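Local coordinates for protease Do-like 2, chloroplastic (Arabidopsis thaliana, PDB 4FLN), which acts as a serine protease of the chloroplast, making the primary cut in the photodamaged D1 protein of photosystem II, at residues B[409-421]-B[436-450]. Sequence-based numbering, arbitrary orientation.
Sequences ARFRGEQIVILSQ and NQQVLKFNGIPIRNI
R448 lays its guanidinium flat over one face of the F411 ring, a cation-pi stack with CZ of R448 4.0 Å from the ring centroid and the planes 19° apart. CB of E414 lies against the opposite face, toward its rim, so the ring sits as a slab between the two. R448 reaches it by bending at chi3 (105°), its CB passing by CZ of F411. With an alanine at F411, the guanidinium of R448 would probably lose its platform and be free to swing. Next along, the carbonyl O of R448 accepts the N-H of Q415 (3.2 Å). Q415 stretches its side chain across CB of N449 to accept the N-H of I450 on OE1 (3.1 Å), at the start of helix 450-459; N449 OD1 caps that helix at H452 N. V417 is the wedge: CG1 packs on CG2 of V439 (3.6 Å), while CG2 pushes into the hollow between I447 CG2 and I450 CB. Beyond it, strand 417-421 pairs antiparallel with strand 437-442 inside this PDZ domain, L419 and Q437 exchanging backbone bonds; a G1 beta bulge sets N436 and Q437 opposite L419. I416 CG2 beds against Q438 CG (3.4 Å), the side chains crossing at about a right angle; OE1 of Q438 is hydrogen-bonded to K403 NZ. Backbone bonds thus knit the strands, side-chain oxygens of Q415 and N449 take N-H groups at the helix start, and turn 411-414 relies on the F411 stack plus a weak bond from N449 ND2 to G413 O.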
loop_
_atom_site.group_PDB
_atom_site.type_symbol
_atom_site.label_atom_id
_atom_site.label_comp_id
_atom_site.label_asym_id
_atom_site.label_seq_id
_atom_site.Cartn_x
_atom_site.Cartn_y
_atom_site.Cartn_z
ATOM N N ALA B 409 -33.064 -22.663 0.152
ATOM C CA ALA B 409 -33.461 -23.937 0.737
ATOM C C ALA B 409 -34.614 -24.574 -0.047
ATOM O O ALA B 409 -35.631 -23.929 -0.288
ATOM C CB ALA B 409 -33.858 -23.740 2.198
ATOM N N ARG B 410 -34.449 -25.837 -0.443
ATOM C CA ARG B 410 -35.506 -26.587 -1.131
ATOM C C ARG B 410 -36.525 -27.186 -0.158
ATOM O O ARG B 410 -37.645 -27.524 -0.546
ATOM C CB ARG B 410 -34.917 -27.701 -2.004
ATOM C CG ARG B 410 -34.104 -27.222 -3.197
ATOM C CD ARG B 410 -33.491 -28.395 -3.946
ATOM N NE ARG B 410 -32.752 -29.278 -3.045
ATOM C CZ ARG B 410 -31.561 -29.807 -3.311
ATOM N NH1 ARG B 410 -30.951 -29.552 -4.465
ATOM N NH2 ARG B 410 -30.976 -30.596 -2.416
ATOM N N PHE B 411 -36.122 -27.333 1.100
ATOM C CA PHE B 411 -37.018 -27.805 2.154
ATOM C C PHE B 411 -36.474 -27.360 3.505
ATOM O O PHE B 411 -35.312 -26.960 3.605
ATOM C CB PHE B 411 -37.151 -29.323 2.108
ATOM C CG PHE B 411 -35.833 -30.041 2.119
ATOM C CD1 PHE B 411 -35.174 -30.289 3.312
ATOM C CD2 PHE B 411 -35.246 -30.460 0.938
ATOM C CE1 PHE B 411 -33.958 -30.943 3.325
ATOM C CE2 PHE B 411 -34.030 -31.118 0.949
ATOM C CZ PHE B 411 -33.388 -31.360 2.144
ATOM N N ARG B 412 -37.304 -27.405 4.541
ATOM C CA ARG B 412 -36.843 -26.980 5.858
ATOM C C ARG B 412 -35.782 -27.961 6.327
ATOM O O ARG B 412 -35.877 -29.147 6.045
ATOM C CB ARG B 412 -38.001 -26.899 6.851
ATOM N N GLY B 413 -34.755 -27.463 7.007
ATOM C CA GLY B 413 -33.703 -28.320 7.530
ATOM C C GLY B 413 -32.563 -28.658 6.576
ATOM O O GLY B 413 -31.601 -29.322 6.960
ATOM N N GLU B 414 -32.651 -28.203 5.332
ATOM C CA GLU B 414 -31.591 -28.467 4.369
ATOM C C GLU B 414 -30.306 -27.724 4.738
ATOM O O GLU B 414 -30.340 -26.606 5.250
ATOM C CB GLU B 414 -32.034 -28.103 2.950
ATOM C CG GLU B 414 -31.011 -28.434 1.877
ATOM C CD GLU B 414 -31.376 -27.861 0.517
ATOM O OE1 GLU B 414 -32.472 -27.280 0.399
ATOM O OE2 GLU B 414 -30.568 -27.983 -0.432
ATOM N N GLN B 415 -29.174 -28.370 4.488
ATOM C CA GLN B 415 -27.874 -27.749 4.659
ATOM C C GLN B 415 -27.012 -28.134 3.487
ATOM O O GLN B 415 -27.332 -29.052 2.740
ATOM C CB GLN B 415 -27.181 -28.241 5.928
ATOM C CG GLN B 415 -27.799 -27.787 7.222
ATOM C CD GLN B 415 -27.084 -28.364 8.425
ATOM O OE1 GLN B 415 -26.527 -29.455 8.358
ATOM N NE2 GLN B 415 -27.090 -27.631 9.534
ATOM N N ILE B 416 -25.919 -27.406 3.329
ATOM C CA ILE B 416 -24.842 -27.804 2.457
ATOM C C ILE B 416 -23.808 -28.361 3.416
ATOM O O ILE B 416 -23.346 -27.663 4.326
ATOM C CB ILE B 416 -24.250 -26.598 1.688
ATOM C CG1 ILE B 416 -25.316 -25.934 0.821
ATOM C CG2 ILE B 416 -23.095 -27.030 0.815
ATOM C CD1 ILE B 416 -24.842 -24.663 0.162
ATOM N N VAL B 417 -23.481 -29.634 3.250
ATOM C CA VAL B 417 -22.477 -30.247 4.089
ATOM C C VAL B 417 -21.158 -30.211 3.344
ATOM O O VAL B 417 -21.078 -30.607 2.177
ATOM C CB VAL B 417 -22.826 -31.697 4.421
ATOM C CG1 VAL B 417 -21.809 -32.261 5.414
ATOM C CG2 VAL B 417 -24.232 -31.780 4.976
ATOM N N ILE B 418 -20.127 -29.711 4.006
ATOM C CA ILE B 418 -18.834 -29.664 3.367
ATOM C C ILE B 418 -17.811 -30.496 4.110
ATOM O O ILE B 418 -17.901 -30.713 5.315
ATOM C CB ILE B 418 -18.302 -28.233 3.227
ATOM C CG1 ILE B 418 -17.930 -27.677 4.598
ATOM C CG2 ILE B 418 -19.317 -27.347 2.527
ATOM C CD1 ILE B 418 -16.811 -26.666 4.543
ATOM N N LEU B 419 -16.841 -30.971 3.351
ATOM C CA LEU B 419 -15.661 -31.578 3.896
ATOM C C LEU B 419 -14.653 -30.447 3.971
ATOM O O LEU B 419 -14.177 -29.972 2.941
ATOM C CB LEU B 419 -15.187 -32.626 2.904
ATOM C CG LEU B 419 -13.791 -33.186 3.088
ATOM C CD1 LEU B 419 -13.651 -33.678 4.503
ATOM C CD2 LEU B 419 -13.597 -34.302 2.109
ATOM N N SER B 420 -14.329 -30.002 5.179
ATOM C CA SER B 420 -13.398 -28.875 5.327
ATOM C C SER B 420 -11.928 -29.287 5.163
ATOM O O SER B 420 -11.234 -28.767 4.292
ATOM C CB SER B 420 -13.640 -28.074 6.615
ATOM O OG SER B 420 -13.992 -28.910 7.699
ATOM N N GLN B 421 -11.455 -30.192 6.015
ATOM C CA GLN B 421 -10.112 -30.752 5.868
ATOM C C GLN B 421 -10.132 -32.274 6.044
ATOM O O GLN B 421 -11.109 -32.841 6.535
ATOM C CB GLN B 421 -9.153 -30.113 6.883
ATOM C CG GLN B 421 -9.377 -30.569 8.323
ATOM C CD GLN B 421 -8.830 -29.599 9.351
ATOM O OE1 GLN B 421 -9.566 -28.758 9.864
ATOM N NE2 GLN B 421 -7.538 -29.716 9.669
ATOM N N ASN B 436 -12.756 -27.900 1.737
ATOM C CA ASN B 436 -14.016 -27.231 1.413
ATOM C C ASN B 436 -14.726 -27.792 0.182
ATOM O O ASN B 436 -14.933 -27.091 -0.807
ATOM C CB ASN B 436 -13.784 -25.735 1.266
ATOM C CG ASN B 436 -13.136 -25.138 2.491
ATOM O OD1 ASN B 436 -13.340 -25.618 3.608
ATOM N ND2 ASN B 436 -12.343 -24.094 2.295
ATOM N N GLN B 437 -15.113 -29.057 0.267
ATOM C CA GLN B 437 -15.855 -29.720 -0.792
ATOM C C GLN B 437 -17.241 -30.074 -0.280
ATOM O O GLN B 437 -17.387 -30.546 0.841
ATOM C CB GLN B 437 -15.129 -30.989 -1.241
ATOM C CG GLN B 437 -13.836 -30.731 -1.979
ATOM C CD GLN B 437 -14.079 -30.143 -3.350
ATOM O OE1 GLN B 437 -14.891 -30.667 -4.120
ATOM N NE2 GLN B 437 -13.392 -29.043 -3.662
ATOM N N GLN B 438 -18.260 -29.831 -1.093
ATOM C CA GLN B 438 -19.608 -30.210 -0.717
ATOM C C GLN B 438 -19.810 -31.702 -0.961
ATOM O O GLN B 438 -19.510 -32.192 -2.046
ATOM C CB GLN B 438 -20.639 -29.409 -1.515
ATOM C CG GLN B 438 -22.057 -29.659 -1.058
ATOM C CD GLN B 438 -23.097 -29.062 -1.987
ATOM O OE1 GLN B 438 -22.771 -28.309 -2.899
ATOM N NE2 GLN B 438 -24.363 -29.401 -1.756
ATOM N N VAL B 439 -20.300 -32.421 0.048
ATOM C CA VAL B 439 -20.729 -33.807 -0.138
ATOM C C VAL B 439 -22.175 -33.876 -0.584
ATOM O O VAL B 439 -23.046 -33.265 0.027
ATOM C CB VAL B 439 -20.615 -34.654 1.140
ATOM C CG1 VAL B 439 -19.376 -35.519 1.093
ATOM C CG2 VAL B 439 -20.649 -33.779 2.378
ATOM N N LEU B 440 -22.419 -34.649 -1.637
ATOM C CA LEU B 440 -23.755 -34.827 -2.196
ATOM C C LEU B 440 -24.383 -36.141 -1.754
ATOM O O LEU B 440 -25.434 -36.155 -1.129
ATOM C CB LEU B 440 -23.708 -34.739 -3.719
ATOM C CG LEU B 440 -23.086 -33.422 -4.187
ATOM C CD1 LEU B 440 -23.061 -33.333 -5.701
ATOM C CD2 LEU B 440 -23.824 -32.226 -3.573
ATOM N N LYS B 441 -23.748 -37.247 -2.104
ATOM C CA LYS B 441 -24.276 -38.554 -1.753
ATOM C C LYS B 441 -23.368 -39.316 -0.802
ATOM O O LYS B 441 -22.156 -39.098 -0.751
ATOM C CB LYS B 441 -24.526 -39.392 -3.011
ATOM C CG LYS B 441 -25.325 -38.662 -4.072
ATOM C CD LYS B 441 -25.816 -39.594 -5.165
ATOM C CE LYS B 441 -26.344 -38.792 -6.348
ATOM N NZ LYS B 441 -27.286 -39.569 -7.203
ATOM N N PHE B 442 -23.990 -40.201 -0.036
ATOM C CA PHE B 442 -23.286 -41.199 0.749
ATOM C C PHE B 442 -23.884 -42.555 0.408
ATOM O O PHE B 442 -25.089 -42.770 0.574
ATOM C CB PHE B 442 -23.430 -40.926 2.245
ATOM C CG PHE B 442 -22.971 -42.064 3.109
ATOM C CD1 PHE B 442 -21.676 -42.103 3.598
ATOM C CD2 PHE B 442 -23.833 -43.104 3.425
ATOM C CE1 PHE B 442 -21.252 -43.154 4.391
ATOM C CE2 PHE B 442 -23.413 -44.161 4.219
ATOM C CZ PHE B 442 -22.123 -44.184 4.704
ATOM N N ASN B 443 -23.041 -43.458 -0.081
ATOM C CA ASN B 443 -23.486 -44.789 -0.484
ATOM C C ASN B 443 -24.751 -44.738 -1.340
ATOM O O ASN B 443 -25.665 -45.546 -1.169
ATOM C CB ASN B 443 -23.674 -45.690 0.737
ATOM C CG ASN B 443 -22.356 -46.049 1.401
ATOM O OD1 ASN B 443 -21.304 -45.496 1.065
ATOM N ND2 ASN B 443 -22.403 -46.980 2.346
ATOM N N GLY B 444 -24.793 -43.769 -2.252
ATOM C CA GLY B 444 -25.890 -43.632 -3.191
ATOM C C GLY B 444 -26.973 -42.664 -2.746
ATOM O O GLY B 444 -27.778 -42.211 -3.559
ATOM N N ILE B 445 -26.985 -42.334 -1.458
ATOM C CA ILE B 445 -28.064 -41.536 -0.888
ATOM C C ILE B 445 -27.772 -40.039 -0.787
ATOM O O ILE B 445 -26.791 -39.632 -0.168
ATOM C CB ILE B 445 -28.405 -42.026 0.511
ATOM C CG1 ILE B 445 -28.543 -43.544 0.514
ATOM C CG2 ILE B 445 -29.666 -41.350 1.005
ATOM C CD1 ILE B 445 -29.070 -44.087 1.812
ATOM N N PRO B 446 -28.640 -39.211 -1.385
ATOM C CA PRO B 446 -28.499 -37.753 -1.303
ATOM C C PRO B 446 -28.578 -37.257 0.143
ATOM O O PRO B 446 -29.506 -37.594 0.884
ATOM C CB PRO B 446 -29.698 -37.246 -2.109
ATOM C CG PRO B 446 -29.982 -38.339 -3.068
ATOM C CD PRO B 446 -29.727 -39.605 -2.294
ATOM N N ILE B 447 -27.603 -36.445 0.529
ATOM C CA ILE B 447 -27.482 -35.972 1.901
ATOM C C ILE B 447 -28.321 -34.714 2.137
ATOM O O ILE B 447 -28.127 -33.692 1.478
ATOM C CB ILE B 447 -25.999 -35.727 2.250
ATOM C CG1 ILE B 447 -25.247 -37.061 2.255
ATOM C CG2 ILE B 447 -25.865 -35.020 3.590
ATOM C CD1 ILE B 447 -23.752 -36.944 2.079
ATOM N N ARG B 448 -29.268 -34.806 3.069
ATOM C CA ARG B 448 -30.191 -33.707 3.352
ATOM C C ARG B 448 -29.568 -32.640 4.254
ATOM O O ARG B 448 -29.717 -31.439 4.024
ATOM C CB ARG B 448 -31.482 -34.243 3.977
ATOM C CG ARG B 448 -32.128 -35.378 3.199
ATOM C CD ARG B 448 -33.471 -35.791 3.793
ATOM N NE ARG B 448 -34.580 -35.296 2.978
ATOM C CZ ARG B 448 -35.461 -34.384 3.378
ATOM N NH1 ARG B 448 -35.379 -33.873 4.602
ATOM N NH2 ARG B 448 -36.430 -33.991 2.558
ATOM N N ASN B 449 -28.869 -33.097 5.282
ATOM C CA ASN B 449 -28.158 -32.220 6.197
ATOM C C ASN B 449 -27.142 -33.065 6.943
ATOM O O ASN B 449 -26.984 -34.241 6.644
ATOM C CB ASN B 449 -29.124 -31.565 7.168
ATOM C CG ASN B 449 -30.090 -32.560 7.774
ATOM O OD1 ASN B 449 -29.694 -33.420 8.557
ATOM N ND2 ASN B 449 -31.364 -32.450 7.412
ATOM N N ILE B 450 -26.452 -32.491 7.917
ATOM C CA ILE B 450 -25.358 -33.225 8.540
ATOM C C ILE B 450 -25.816 -34.235 9.598
ATOM O O ILE B 450 -25.098 -35.177 9.912
ATOM C CB ILE B 450 -24.305 -32.286 9.122
ATOM C CG1 ILE B 450 -23.037 -33.077 9.459
ATOM C CG2 ILE B 450 -24.862 -31.562 10.334
ATOM C CD1 ILE B 450 -21.910 -32.223 9.973
HETATM O O HOH W 1 -24.665 -31.011 1.107
#